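Local coordinates for protein Cys-Gly metallodipeptidase DUG1 (Saccharomyces cerevisiae, PDB 4G1P) that hydrolyses dipeptides, with high specificity for Cys-Gly, as a metal-dependent M20-family peptidase, and serves as the catalytic component of the complex that degrades glutathione in yeast, at residues K47-Q52 / P141-I146; P82-R87 / G101-Q106; K184-Y189 / D431-S436; V193-I198 / Q473-S478. All coordinates share one frame; numbering follows the deposited sequence.

In the fold
Three of the four contacts are buried; only interaction 2 has a hydrogen bond between its segments. Interaction 1 sets two helices side by side through aliphatic tips, and it touches interaction 2, where Ile-49 packs on Tyr-103. Interaction 2 adds a tyrosine hydroxyl bonded to a backbone carbonyl, beside a histidine that probably binds zinc. Interactions 2 and 4 involve the same mixed sheet, through the neighbouring strands 96-102 and 195-198, but in interaction 4 the tyrosine comes from the last turn of a helix and meets an alanine. Interaction 3 is the surface contact, a beta turn meeting the end of helix 426-433 through alanine and leucine side chains; it joins interaction 4 where Ser-436 and Val-196 pair through their backbones.

Interaction 1. Residues K47-Q52 / P141-I146; sequences KFISEQ and PLLSWI
Ile-49 and Leu-142 carry the apolar part of this contact between helix 39-55 and helix 135-154. They reach out tip to tip, with Ile-49 CD1 4.0 Å from Leu-142 CD2. Leu-142 extends its CG anti to the backbone N (chi1 -175°), a torsion that carries its branched end across to the isoleucine. Ile-49 CG1 also lies 4.5 Å from Leu-143 CD2, so the isoleucine meets two consecutive leucines. A turn further along both helices, Ile-146 CD1 approaches Gln-52 CB at 4.3 Å.

The segment axes run 22° from parallel and come no nearer than 11.3 Å, so the side-chain ends make the contact. Leu-142 lies about 6 Å, side chain to side chain, from His-102, a probable zinc ligand, and Ile-49 packs on Tyr-103.

Polar groups are dealt with away from the interface. Gln-52 touches Ile-146 with its CB alone; its amide is led aside, and OE1 accepts from NE of Arg-22 on helix 16-28. On the way its CG passes 3.8 Å above one face of the Phe-48 ring, offset toward the rim. Ser-50, on the far side of its helix, returns its hydroxyl to Lys-47 O, which also takes Glu-51 N.

With hydrocarbon alone at the meeting surface, the helices of the catalytic domain are joined by shape and exclusion of water, without a directional bond to fix their register.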
loop_
_atom_site.group_PDB
_atom_site.type_symbol
_atom_site.label_atom_id
_atom_site.label_comp_id
_atom_site.label_asym_id
_atom_site.label_seq_id
_atom_site.Cartn_x
_atom_site.Cartn_y
_atom_site.Cartn_z
ATOM N N LYS A 47 25.127 -7.907 17.385
ATOM C CA LYS A 47 26.471 -8.414 17.496
ATOM C C LYS A 47 27.411 -7.234 17.648
ATOM O O LYS A 47 28.285 -7.237 18.517
ATOM C CB LYS A 47 26.836 -9.263 16.265
ATOM C CG LYS A 47 28.079 -10.122 16.454
ATOM C CD LYS A 47 28.662 -10.545 15.122
ATOM C CE LYS A 47 29.160 -9.337 14.313
ATOM N NZ LYS A 47 29.407 -9.654 12.862
ATOM N N PHE A 48 27.207 -6.218 16.814
ATOM C CA PHE A 48 28.035 -5.022 16.853
ATOM C C PHE A 48 27.993 -4.366 18.225
ATOM O O PHE A 48 29.019 -3.969 18.758
ATOM C CB PHE A 48 27.582 -4.016 15.805
ATOM C CG PHE A 48 28.238 -2.673 15.936
ATOM C CD1 PHE A 48 29.578 -2.507 15.619
ATOM C CD2 PHE A 48 27.522 -1.577 16.388
ATOM C CE1 PHE A 48 30.199 -1.262 15.747
ATOM C CE2 PHE A 48 28.127 -0.332 16.517
ATOM C CZ PHE A 48 29.475 -0.176 16.198
ATOM N N ILE A 49 26.801 -4.248 18.791
ATOM C CA ILE A 49 26.648 -3.635 20.095
ATOM C C ILE A 49 27.356 -4.434 21.181
ATOM O O ILE A 49 28.114 -3.871 21.969
ATOM C CB ILE A 49 25.162 -3.402 20.434
ATOM C CG1 ILE A 49 24.628 -2.290 19.539
ATOM C CG2 ILE A 49 24.977 -3.016 21.901
ATOM C CD1 ILE A 49 23.182 -2.060 19.686
ATOM N N SER A 50 27.137 -5.742 21.213
ATOM C CA SER A 50 27.822 -6.576 22.206
ATOM C C SER A 50 29.328 -6.414 22.108
ATOM O O SER A 50 30.008 -6.447 23.111
ATOM C CB SER A 50 27.440 -8.052 22.067
ATOM O OG SER A 50 27.619 -8.500 20.737
ATOM N N GLU A 51 29.833 -6.220 20.895
ATOM C CA GLU A 51 31.248 -5.946 20.666
ATOM C C GLU A 51 31.699 -4.619 21.284
ATOM O O GLU A 51 32.775 -4.543 21.895
ATOM C CB GLU A 51 31.565 -5.958 19.174
ATOM C CG GLU A 51 31.818 -7.335 18.623
ATOM C CD GLU A 51 31.770 -7.378 17.105
ATOM O OE1 GLU A 51 31.355 -6.364 16.490
ATOM O OE2 GLU A 51 32.140 -8.429 16.528
ATOM N N GLN A 52 30.886 -3.580 21.128
ATOM C CA GLN A 52 31.193 -2.316 21.780
ATOM C C GLN A 52 31.170 -2.461 23.305
ATOM O O GLN A 52 32.011 -1.890 24.001
ATOM C CB GLN A 52 30.223 -1.221 21.353
ATOM C CG GLN A 52 30.245 -0.926 19.888
ATOM C CD GLN A 52 31.630 -0.632 19.404
ATOM O OE1 GLN A 52 32.220 0.392 19.753
ATOM N NE2 GLN A 52 32.173 -1.536 18.599
ATOM N N PRO A 141 20.662 7.398 21.559
ATOM C CA PRO A 141 20.564 7.367 23.023
ATOM C C PRO A 141 21.149 6.086 23.611
ATOM O O PRO A 141 21.910 6.170 24.571
ATOM C CB PRO A 141 19.053 7.432 23.274
ATOM C CG PRO A 141 18.499 8.096 22.046
ATOM C CD PRO A 141 19.342 7.588 20.925
ATOM N N LEU A 142 20.805 4.934 23.041
ATOM C CA LEU A 142 21.342 3.660 23.499
ATOM C C LEU A 142 22.867 3.709 23.598
ATOM O O LEU A 142 23.434 3.453 24.660
ATOM C CB LEU A 142 20.922 2.529 22.556
ATOM C CG LEU A 142 21.277 1.091 22.927
ATOM C CD1 LEU A 142 20.319 0.139 22.239
ATOM C CD2 LEU A 142 22.695 0.748 22.534
ATOM N N LEU A 143 23.529 4.012 22.484
ATOM C CA LEU A 143 24.988 4.022 22.465
ATOM C C LEU A 143 25.559 5.070 23.431
ATOM O O LEU A 143 26.680 4.929 23.927
ATOM C CB LEU A 143 25.515 4.252 21.049
ATOM C CG LEU A 143 25.261 3.135 20.037
ATOM C CD1 LEU A 143 25.678 3.564 18.631
ATOM C CD2 LEU A 143 25.985 1.860 20.462
ATOM N N SER A 144 24.782 6.109 23.705
ATOM C CA SER A 144 25.222 7.150 24.621
ATOM C C SER A 144 25.648 6.573 25.969
ATOM O O SER A 144 26.662 6.994 26.532
ATOM C CB SER A 144 24.129 8.195 24.817
ATOM O OG SER A 144 23.949 8.967 23.651
ATOM N N TRP A 145 24.890 5.604 26.473
ATOM C CA TRP A 145 25.270 4.938 27.718
ATOM C C TRP A 145 26.685 4.378 27.655
ATOM O O TRP A 145 27.443 4.501 28.618
ATOM C CB TRP A 145 24.292 3.830 28.077
ATOM C CG TRP A 145 22.918 4.350 28.382
ATOM C CD1 TRP A 145 21.786 4.150 27.654
ATOM C CD2 TRP A 145 22.545 5.193 29.480
ATOM N NE1 TRP A 145 20.731 4.799 28.238
ATOM C CE2 TRP A 145 21.168 5.441 29.364
ATOM C CE3 TRP A 145 23.243 5.750 30.555
ATOM C CZ2 TRP A 145 20.471 6.231 30.281
ATOM C CZ3 TRP A 145 22.550 6.526 31.469
ATOM C CH2 TRP A 145 21.179 6.762 31.324
ATOM N N ILE A 146 27.061 3.796 26.517
ATOM C CA ILE A 146 28.414 3.263 26.378
ATOM C C ILE A 146 29.465 4.370 26.277
ATOM O O ILE A 146 30.521 4.276 26.898
ATOM C CB ILE A 146 28.537 2.338 25.176
ATOM C CG1 ILE A 146 27.390 1.330 25.183
ATOM C CG2 ILE A 146 29.909 1.657 25.167
ATOM C CD1 ILE A 146 27.289 0.528 23.922
#

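Interaction 2. Residues P82-R87 / G101-Q106; sequences PVILSR and GHYDVQ
Tyr-103 meets Pro-82 O at the edge of its ring, near its plane, and Ile-84 obliquely, and the whole contact turns on that one side chain. The well-packed, buried side is that of Ile-84, whose CD1 comes 3.7 Å from Tyr-103 CE2. Ala-46 of helix 39-55 also packs on the tyrosine. Its CG sits between the backbone N and the carbonyl carbon (chi1 61°), sending the ring toward strand 83-88, although strand 162-168 lies between that strand and 96-102 in the sheet.

At the other, partly exposed end stands Pro-82. There Tyr-103 OH donates to Pro-82 O at 2.5 Å, in the carbonyl plane and on a lone pair, with the acceptor also in the plane of the ring. The proline ring crosses the tyrosine at about a right angle. A phenylalanine in place of Tyr-103 would probably keep the packing on Ile-84 but leave Pro-82 O without its hydroxyl partner.

Either side of Tyr-103, His-102 ND1 donates to Asp-104 O (3.1 Å), the acceptor near the imidazole plane, and the Asp-104 carboxylate accepts from the backbone of Glu-171 and Glu-172. The sequence is the His-X-Asp motif of M20 peptidases, in which, by similarity, the histidine binds zinc and the aspartate belongs to the active site.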
loop_
_atom_site.group_PDB
_atom_site.type_symbol
_atom_site.label_atom_id
_atom_site.label_comp_id
_atom_site.label_asym_id
_atom_site.label_seq_id
_atom_site.Cartn_x
_atom_site.Cartn_y
_atom_site.Cartn_z
ATOM N N PRO A 82 18.071 -10.939 19.698
ATOM C CA PRO A 82 18.460 -11.227 21.086
ATOM C C PRO A 82 18.335 -10.004 21.993
ATOM O O PRO A 82 18.585 -8.905 21.517
ATOM C CB PRO A 82 19.938 -11.606 20.951
ATOM C CG PRO A 82 20.386 -10.912 19.727
ATOM C CD PRO A 82 19.227 -10.957 18.792
ATOM N N VAL A 83 17.945 -10.176 23.253
ATOM C CA VAL A 83 17.970 -9.050 24.179
ATOM C C VAL A 83 19.356 -9.052 24.760
ATOM O O VAL A 83 19.888 -10.121 25.061
ATOM C CB VAL A 83 16.945 -9.155 25.325
ATOM C CG1 VAL A 83 17.116 -7.991 26.272
ATOM C CG2 VAL A 83 15.549 -9.138 24.783
ATOM N N ILE A 84 19.953 -7.872 24.889
ATOM C CA ILE A 84 21.356 -7.780 25.256
ATOM C C ILE A 84 21.508 -7.363 26.700
ATOM O O ILE A 84 21.187 -6.244 27.056
ATOM C CB ILE A 84 22.099 -6.759 24.394
ATOM C CG1 ILE A 84 21.971 -7.107 22.906
ATOM C CG2 ILE A 84 23.551 -6.705 24.810
ATOM C CD1 ILE A 84 22.578 -6.068 21.981
ATOM N N LEU A 85 21.985 -8.274 27.532
ATOM C CA LEU A 85 22.194 -7.964 28.934
ATOM C C LEU A 85 23.683 -7.858 29.225
ATOM O O LEU A 85 24.468 -8.703 28.796
ATOM C CB LEU A 85 21.576 -9.040 29.834
ATOM C CG LEU A 85 20.130 -9.494 29.614
ATOM C CD1 LEU A 85 19.772 -10.422 30.744
ATOM C CD2 LEU A 85 19.146 -8.335 29.544
ATOM N N SER A 86 24.069 -6.824 29.957
ATOM C CA SER A 86 25.445 -6.681 30.379
ATOM C C SER A 86 25.548 -5.878 31.672
ATOM O O SER A 86 24.601 -5.204 32.080
ATOM C CB SER A 86 26.268 -6.024 29.280
ATOM O OG SER A 86 25.946 -4.655 29.152
ATOM N N ARG A 87 26.696 -5.973 32.330
ATOM C CA ARG A 87 26.936 -5.205 33.538
ATOM C C ARG A 87 28.251 -4.480 33.371
ATOM O O ARG A 87 29.157 -4.955 32.673
ATOM C CB ARG A 87 26.977 -6.102 34.781
ATOM C CG ARG A 87 26.366 -7.495 34.578
ATOM C CD ARG A 87 26.399 -8.394 35.832
ATOM N NE ARG A 87 25.268 -8.102 36.696
ATOM C CZ ARG A 87 24.186 -8.862 36.807
ATOM N NH1 ARG A 87 24.078 -9.998 36.140
ATOM N NH2 ARG A 87 23.210 -8.482 37.611
ATOM N N GLY A 101 17.098 0.256 26.320
ATOM C CA GLY A 101 16.920 0.930 25.046
ATOM C C GLY A 101 16.675 -0.107 23.963
ATOM O O GLY A 101 16.529 -1.301 24.245
ATOM N N HIS A 102 16.634 0.322 22.712
ATOM C CA HIS A 102 16.386 -0.639 21.656
ATOM C C HIS A 102 17.189 -0.366 20.408
ATOM O O HIS A 102 17.354 0.787 19.988
ATOM C CB HIS A 102 14.891 -0.753 21.342
ATOM C CG HIS A 102 14.290 0.458 20.694
ATOM N ND1 HIS A 102 14.273 0.641 19.326
ATOM C CD2 HIS A 102 13.629 1.518 21.224
ATOM C CE1 HIS A 102 13.654 1.777 19.047
ATOM N NE2 HIS A 102 13.251 2.326 20.180
ATOM N N TYR A 103 17.682 -1.443 19.812
ATOM C CA TYR A 103 18.587 -1.319 18.686
ATOM C C TYR A 103 17.967 -1.580 17.316
ATOM O O TYR A 103 18.642 -1.406 16.305
ATOM C CB TYR A 103 19.808 -2.193 18.892
ATOM C CG TYR A 103 19.537 -3.670 19.007
ATOM C CD1 TYR A 103 19.322 -4.448 17.872
ATOM C CD2 TYR A 103 19.545 -4.311 20.252
ATOM C CE1 TYR A 103 19.093 -5.819 17.967
ATOM C CE2 TYR A 103 19.324 -5.677 20.354
ATOM C CZ TYR A 103 19.100 -6.427 19.199
ATOM O OH TYR A 103 18.883 -7.782 19.277
ATOM N N ASP A 104 16.707 -2.009 17.274
ATOM C CA ASP A 104 16.004 -2.148 16.006
ATOM C C ASP A 104 15.452 -0.785 15.665
ATOM O O ASP A 104 15.456 0.103 16.516
ATOM C CB ASP A 104 14.879 -3.186 16.066
ATOM C CG ASP A 104 13.808 -2.840 17.095
ATOM O OD1 ASP A 104 14.139 -2.670 18.291
ATOM O OD2 ASP A 104 12.622 -2.746 16.711
ATOM N N VAL A 105 14.990 -0.624 14.423
ATOM C CA VAL A 105 14.592 0.677 13.879
ATOM C C VAL A 105 13.456 0.547 12.873
ATOM O O VAL A 105 13.280 -0.496 12.257
ATOM C CB VAL A 105 15.777 1.367 13.147
ATOM C CG1 VAL A 105 16.899 1.724 14.117
ATOM C CG2 VAL A 105 16.311 0.485 12.019
ATOM N N GLN A 106 12.699 1.625 12.702
ATOM C CA GLN A 106 11.658 1.704 11.678
ATOM C C GLN A 106 12.222 1.522 10.265
ATOM O O GLN A 106 13.373 1.842 10.014
ATOM C CB GLN A 106 10.941 3.049 11.778
ATOM C CG GLN A 106 10.028 3.183 12.981
ATOM C CD GLN A 106 8.754 2.381 12.826
ATOM O OE1 GLN A 106 8.075 2.486 11.809
ATOM N NE2 GLN A 106 8.429 1.563 13.827
#

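Interaction 3. Residues K184-Y189 / D431-S436; sequences KEANGY and DALNTS
In Leu-433 chi1 (-61°) sets CG beside the backbone N, anti to the carbonyl carbon, and with CD1 running on anti to CA (chi2 -167°) the other methyl, CD2, is turned to Ala-186. That methyl lies alongside the alanine, 3.7 Å from both Ala-186 CA and Ala-186 CB. Ala-186 needs no torsion of its own: its CB points toward helix 426-433 and also comes 3.6 Å from Ala-432 O, a carbonyl touched here by a methyl group. The nearest backbones are those of Ala-186 and Leu-433, with CA atoms 5.6 Å apart.

Ala-186 occupies the second position of a type I beta turn, Glu-185 to Gly-188, at the end of helix 178-185, which presents its methyl to helix 426-433. The turn closes through Gly-188 N to Glu-185 O at 3.0 Å. A second bond braces it: Tyr-189 N donates to the anti lone pair of Glu-185 OE2 (3.1 Å, 151° at the hydrogen). Across the contact helix 426-433 gives way at Asn-434, whose positive phi redirects the chain toward strand 437-439. Leu-433 also packs on Phe-190, Val-193 and Val-196; all three touching residues are partly exposed, at the surface of the M20 catalytic domain.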
loop_
_atom_site.group_PDB
_atom_site.type_symbol
_atom_site.label_atom_id
_atom_site.label_comp_id
_atom_site.label_asym_id
_atom_site.label_seq_id
_atom_site.Cartn_x
_atom_site.Cartn_y
_atom_site.Cartn_z
ATOM N N LYS A 184 10.822 -13.044 34.378
ATOM C CA LYS A 184 11.574 -14.273 34.617
ATOM C C LYS A 184 12.896 -13.974 35.286
ATOM O O LYS A 184 13.443 -14.795 36.012
ATOM C CB LYS A 184 11.850 -15.009 33.303
ATOM C CG LYS A 184 12.852 -16.172 33.423
ATOM C CD LYS A 184 13.229 -16.762 32.067
ATOM C CE LYS A 184 13.981 -18.076 32.206
ATOM N NZ LYS A 184 13.554 -19.014 31.126
ATOM N N GLU A 185 13.413 -12.783 35.050
ATOM C CA GLU A 185 14.768 -12.499 35.467
ATOM C C GLU A 185 14.813 -11.487 36.597
ATOM O O GLU A 185 15.888 -11.013 36.982
ATOM C CB GLU A 185 15.568 -12.019 34.270
ATOM C CG GLU A 185 16.971 -12.533 34.266
ATOM C CD GLU A 185 17.054 -14.038 34.334
ATOM O OE1 GLU A 185 16.204 -14.707 33.711
ATOM O OE2 GLU A 185 17.974 -14.547 35.011
ATOM N N ALA A 186 13.639 -11.171 37.130
ATOM C CA ALA A 186 13.528 -10.221 38.225
ATOM C C ALA A 186 14.323 -10.667 39.454
ATOM O O ALA A 186 14.888 -9.842 40.173
ATOM C CB ALA A 186 12.068 -10.001 38.578
ATOM N N ASN A 187 14.368 -11.974 39.689
ATOM C CA ASN A 187 15.093 -12.517 40.831
ATOM C C ASN A 187 16.315 -13.269 40.347
ATOM O O ASN A 187 16.830 -14.162 41.029
ATOM C CB ASN A 187 14.193 -13.429 41.673
ATOM C CG ASN A 187 13.186 -14.202 40.828
ATOM O OD1 ASN A 187 13.131 -14.036 39.604
ATOM N ND2 ASN A 187 12.384 -15.052 41.477
ATOM N N GLY A 188 16.764 -12.889 39.151
ATOM C CA GLY A 188 17.910 -13.493 38.499
ATOM C C GLY A 188 18.884 -12.420 38.076
ATOM O O GLY A 188 19.497 -11.772 38.930
ATOM N N TYR A 189 19.017 -12.213 36.765
ATOM C CA TYR A 189 19.984 -11.242 36.250
ATOM C C TYR A 189 19.725 -9.841 36.793
ATOM O O TYR A 189 20.658 -9.079 36.967
ATOM C CB TYR A 189 20.000 -11.225 34.719
ATOM C CG TYR A 189 21.243 -10.625 34.116
ATOM C CD1 TYR A 189 21.422 -9.252 34.068
ATOM C CD2 TYR A 189 22.233 -11.432 33.578
ATOM C CE1 TYR A 189 22.566 -8.695 33.522
ATOM C CE2 TYR A 189 23.383 -10.886 33.023
ATOM C CZ TYR A 189 23.543 -9.518 33.002
ATOM O OH TYR A 189 24.678 -8.966 32.465
ATOM N N ASP A 431 6.915 -2.585 37.923
ATOM C CA ASP A 431 6.226 -3.588 38.722
ATOM C C ASP A 431 7.048 -4.844 39.005
ATOM O O ASP A 431 7.100 -5.300 40.145
ATOM C CB ASP A 431 4.904 -3.973 38.064
ATOM C CG ASP A 431 3.878 -2.851 38.112
ATOM O OD1 ASP A 431 4.197 -1.752 38.634
ATOM O OD2 ASP A 431 2.751 -3.068 37.613
ATOM N N ALA A 432 7.685 -5.404 37.981
ATOM C CA ALA A 432 8.424 -6.647 38.149
ATOM C C ALA A 432 9.642 -6.492 39.053
ATOM O O ALA A 432 9.979 -7.403 39.811
ATOM C CB ALA A 432 8.842 -7.210 36.799
ATOM N N LEU A 433 10.312 -5.347 38.964
ATOM C CA LEU A 433 11.541 -5.147 39.710
ATOM C C LEU A 433 11.268 -4.377 40.992
ATOM O O LEU A 433 12.109 -4.330 41.895
ATOM C CB LEU A 433 12.584 -4.408 38.860
ATOM C CG LEU A 433 13.070 -5.056 37.557
ATOM C CD1 LEU A 433 14.313 -4.339 37.029
ATOM C CD2 LEU A 433 13.307 -6.577 37.698
ATOM N N ASN A 434 10.080 -3.788 41.063
ATOM C CA ASN A 434 9.705 -2.882 42.150
ATOM C C ASN A 434 10.741 -1.809 42.440
ATOM O O ASN A 434 11.306 -1.758 43.524
ATOM C CB ASN A 434 9.319 -3.652 43.412
ATOM C CG ASN A 434 8.073 -4.508 43.208
ATOM O OD1 ASN A 434 8.167 -5.733 43.097
ATOM N ND2 ASN A 434 6.898 -3.864 43.141
ATOM N N THR A 435 10.995 -0.974 41.438
ATOM C CA THR A 435 11.844 0.198 41.580
ATOM C C THR A 435 11.160 1.343 40.858
ATOM O O THR A 435 10.134 1.144 40.211
ATOM C CB THR A 435 13.208 -0.004 40.921
ATOM O OG1 THR A 435 13.021 -0.585 39.622
ATOM C CG2 THR A 435 14.075 -0.920 41.760
ATOM N N SER A 436 11.731 2.536 40.959
ATOM C CA SER A 436 11.243 3.661 40.193
ATOM C C SER A 436 11.834 3.627 38.789
ATOM O O SER A 436 12.888 3.035 38.560
ATOM C CB SER A 436 11.633 4.963 40.865
ATOM O OG SER A 436 13.039 5.051 40.967
#

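Interaction 4. Residues V193-I198 / Q473-S478; sequences VDAVCI and QYYSES
Ala-195 and Tyr-475 are the nearest backbone pair, their CA atoms 9.6 Å apart, with strand 195-198 facing the last turns of helix 458-477. One long side chain spans that gap. The tyrosine CG stands anti to the backbone N (chi1 178°), a torsion that holds the ring out from the helix and brings its hydroxyl end to the strand. Ala-195, its CB directed at the helix, meets that end obliquely, with CB 3.5 Å from Tyr-475 OH and 3.8 Å from Tyr-475 CZ. Beside it, Asp-194 O lies 3.5 Å from Tyr-475 OH, a proximity that does not amount to a hydrogen bond.

The Asp-194 carboxylate is engaged elsewhere: OD2 accepts from Thr-96 N. Of the Asp-194 side chain, CB comes nearest the hydroxyl, at 4.0 Å from Tyr-475 OH. Lys-95 gathers the helix end, forming a cation-pi contact with the Tyr-475 ring and donating from NZ to Tyr-475 O and Ser-478 O.

Strand 195-198 runs parallel between strands 96-102 and 437-439, and the Tyr-475 ring, resting also on Val-97 of strand 96-102 and on Ala-401 of helix 397-410, joins helix 458-477 to both the sheet and its neighbouring helix.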
loop_
_atom_site.group_PDB
_atom_site.type_symbol
_atom_site.label_atom_id
_atom_site.label_comp_id
_atom_site.label_asym_id
_atom_site.label_seq_id
_atom_site.Cartn_x
_atom_site.Cartn_y
_atom_site.Cartn_z
ATOM N N VAL A 193 18.890 -4.762 41.162
ATOM C CA VAL A 193 18.627 -3.467 40.551
ATOM C C VAL A 193 17.969 -2.490 41.522
ATOM O O VAL A 193 17.020 -2.844 42.215
ATOM C CB VAL A 193 17.767 -3.611 39.278
ATOM C CG1 VAL A 193 17.410 -2.258 38.741
ATOM C CG2 VAL A 193 18.512 -4.413 38.225
ATOM N N ASP A 194 18.479 -1.264 41.571
ATOM C CA ASP A 194 17.917 -0.252 42.456
ATOM C C ASP A 194 17.065 0.787 41.735
ATOM O O ASP A 194 16.340 1.559 42.366
ATOM C CB ASP A 194 19.031 0.447 43.235
ATOM C CG ASP A 194 19.817 -0.511 44.078
ATOM O OD1 ASP A 194 19.188 -1.274 44.837
ATOM O OD2 ASP A 194 21.057 -0.527 43.959
ATOM N N ALA A 195 17.155 0.808 40.415
ATOM C CA ALA A 195 16.534 1.874 39.654
ATOM C C ALA A 195 16.669 1.552 38.192
ATOM O O ALA A 195 17.592 0.845 37.790
ATOM C CB ALA A 195 17.199 3.213 39.962
ATOM N N VAL A 196 15.737 2.073 37.405
ATOM C CA VAL A 196 15.762 1.891 35.971
ATOM C C VAL A 196 15.673 3.243 35.274
ATOM O O VAL A 196 14.818 4.073 35.608
ATOM C CB VAL A 196 14.629 0.977 35.512
ATOM C CG1 VAL A 196 14.505 0.993 33.983
ATOM C CG2 VAL A 196 14.861 -0.432 36.031
ATOM N N CYS A 197 16.580 3.461 34.320
ATOM C CA CYS A 197 16.543 4.644 33.476
ATOM C C CYS A 197 16.344 4.278 32.002
ATOM O O CYS A 197 16.932 3.312 31.498
ATOM C CB CYS A 197 17.824 5.451 33.622
ATOM S SG CYS A 197 17.644 7.030 32.824
ATOM N N ILE A 198 15.514 5.050 31.310
ATOM C CA ILE A 198 15.262 4.815 29.899
ATOM C C ILE A 198 15.420 6.112 29.141
ATOM O O ILE A 198 14.838 7.133 29.524
ATOM C CB ILE A 198 13.840 4.298 29.656
ATOM C CG1 ILE A 198 13.679 2.885 30.192
ATOM C CG2 ILE A 198 13.515 4.299 28.174
ATOM C CD1 ILE A 198 12.237 2.386 30.136
ATOM N N GLN A 473 25.972 10.202 38.501
ATOM C CA GLN A 473 26.786 10.688 39.589
ATOM C C GLN A 473 25.918 11.164 40.749
ATOM O O GLN A 473 26.124 10.758 41.902
ATOM C CB GLN A 473 27.691 11.822 39.107
ATOM C CG GLN A 473 28.579 12.388 40.203
ATOM C CD GLN A 473 29.476 11.333 40.827
ATOM O OE1 GLN A 473 30.203 10.631 40.131
ATOM N NE2 GLN A 473 29.421 11.214 42.141
ATOM N N TYR A 474 24.946 12.019 40.450
ATOM C CA TYR A 474 24.110 12.575 41.501
ATOM C C TYR A 474 23.259 11.506 42.161
ATOM O O TYR A 474 23.101 11.496 43.387
ATOM C CB TYR A 474 23.218 13.683 40.976
ATOM C CG TYR A 474 23.955 14.948 40.657
ATOM C CD1 TYR A 474 25.161 15.251 41.278
ATOM C CD2 TYR A 474 23.453 15.839 39.721
ATOM C CE1 TYR A 474 25.847 16.426 40.971
ATOM C CE2 TYR A 474 24.121 17.005 39.410
ATOM C CZ TYR A 474 25.313 17.298 40.035
ATOM O OH TYR A 474 25.966 18.463 39.701
ATOM N N TYR A 475 22.703 10.615 41.350
ATOM C CA TYR A 475 21.913 9.533 41.894
ATOM C C TYR A 475 22.745 8.740 42.903
ATOM O O TYR A 475 22.267 8.432 44.001
ATOM C CB TYR A 475 21.338 8.631 40.794
ATOM C CG TYR A 475 20.553 7.480 41.365
ATOM C CD1 TYR A 475 19.307 7.686 41.935
ATOM C CD2 TYR A 475 21.077 6.196 41.384
ATOM C CE1 TYR A 475 18.595 6.647 42.481
ATOM C CE2 TYR A 475 20.367 5.145 41.931
ATOM C CZ TYR A 475 19.129 5.382 42.476
ATOM O OH TYR A 475 18.417 4.346 43.016
ATOM N N SER A 476 23.998 8.455 42.557
ATOM C CA SER A 476 24.888 7.724 43.465
ATOM C C SER A 476 25.094 8.457 44.794
ATOM O O SER A 476 25.425 7.835 45.803
ATOM C CB SER A 476 26.251 7.474 42.817
ATOM O OG SER A 476 27.022 8.662 42.777
ATOM N N GLU A 477 24.907 9.774 44.791
ATOM C CA GLU A 477 25.098 10.566 46.006
ATOM C C GLU A 477 23.824 10.736 46.835
ATOM O O GLU A 477 23.905 10.929 48.038
ATOM C CB GLU A 477 25.708 11.932 45.685
ATOM C CG GLU A 477 27.108 11.865 45.112
ATOM C CD GLU A 477 27.509 13.158 44.419
ATOM O OE1 GLU A 477 26.745 14.142 44.492
ATOM O OE2 GLU A 477 28.589 13.194 43.793
ATOM N N SER A 478 22.660 10.654 46.202
ATOM C CA SER A 478 21.385 10.844 46.899
ATOM C C SER A 478 21.186 9.821 47.994
ATOM O O SER A 478 21.360 8.629 47.748
ATOM C CB SER A 478 20.217 10.682 45.942
ATOM O OG SER A 478 19.755 9.346 45.963
#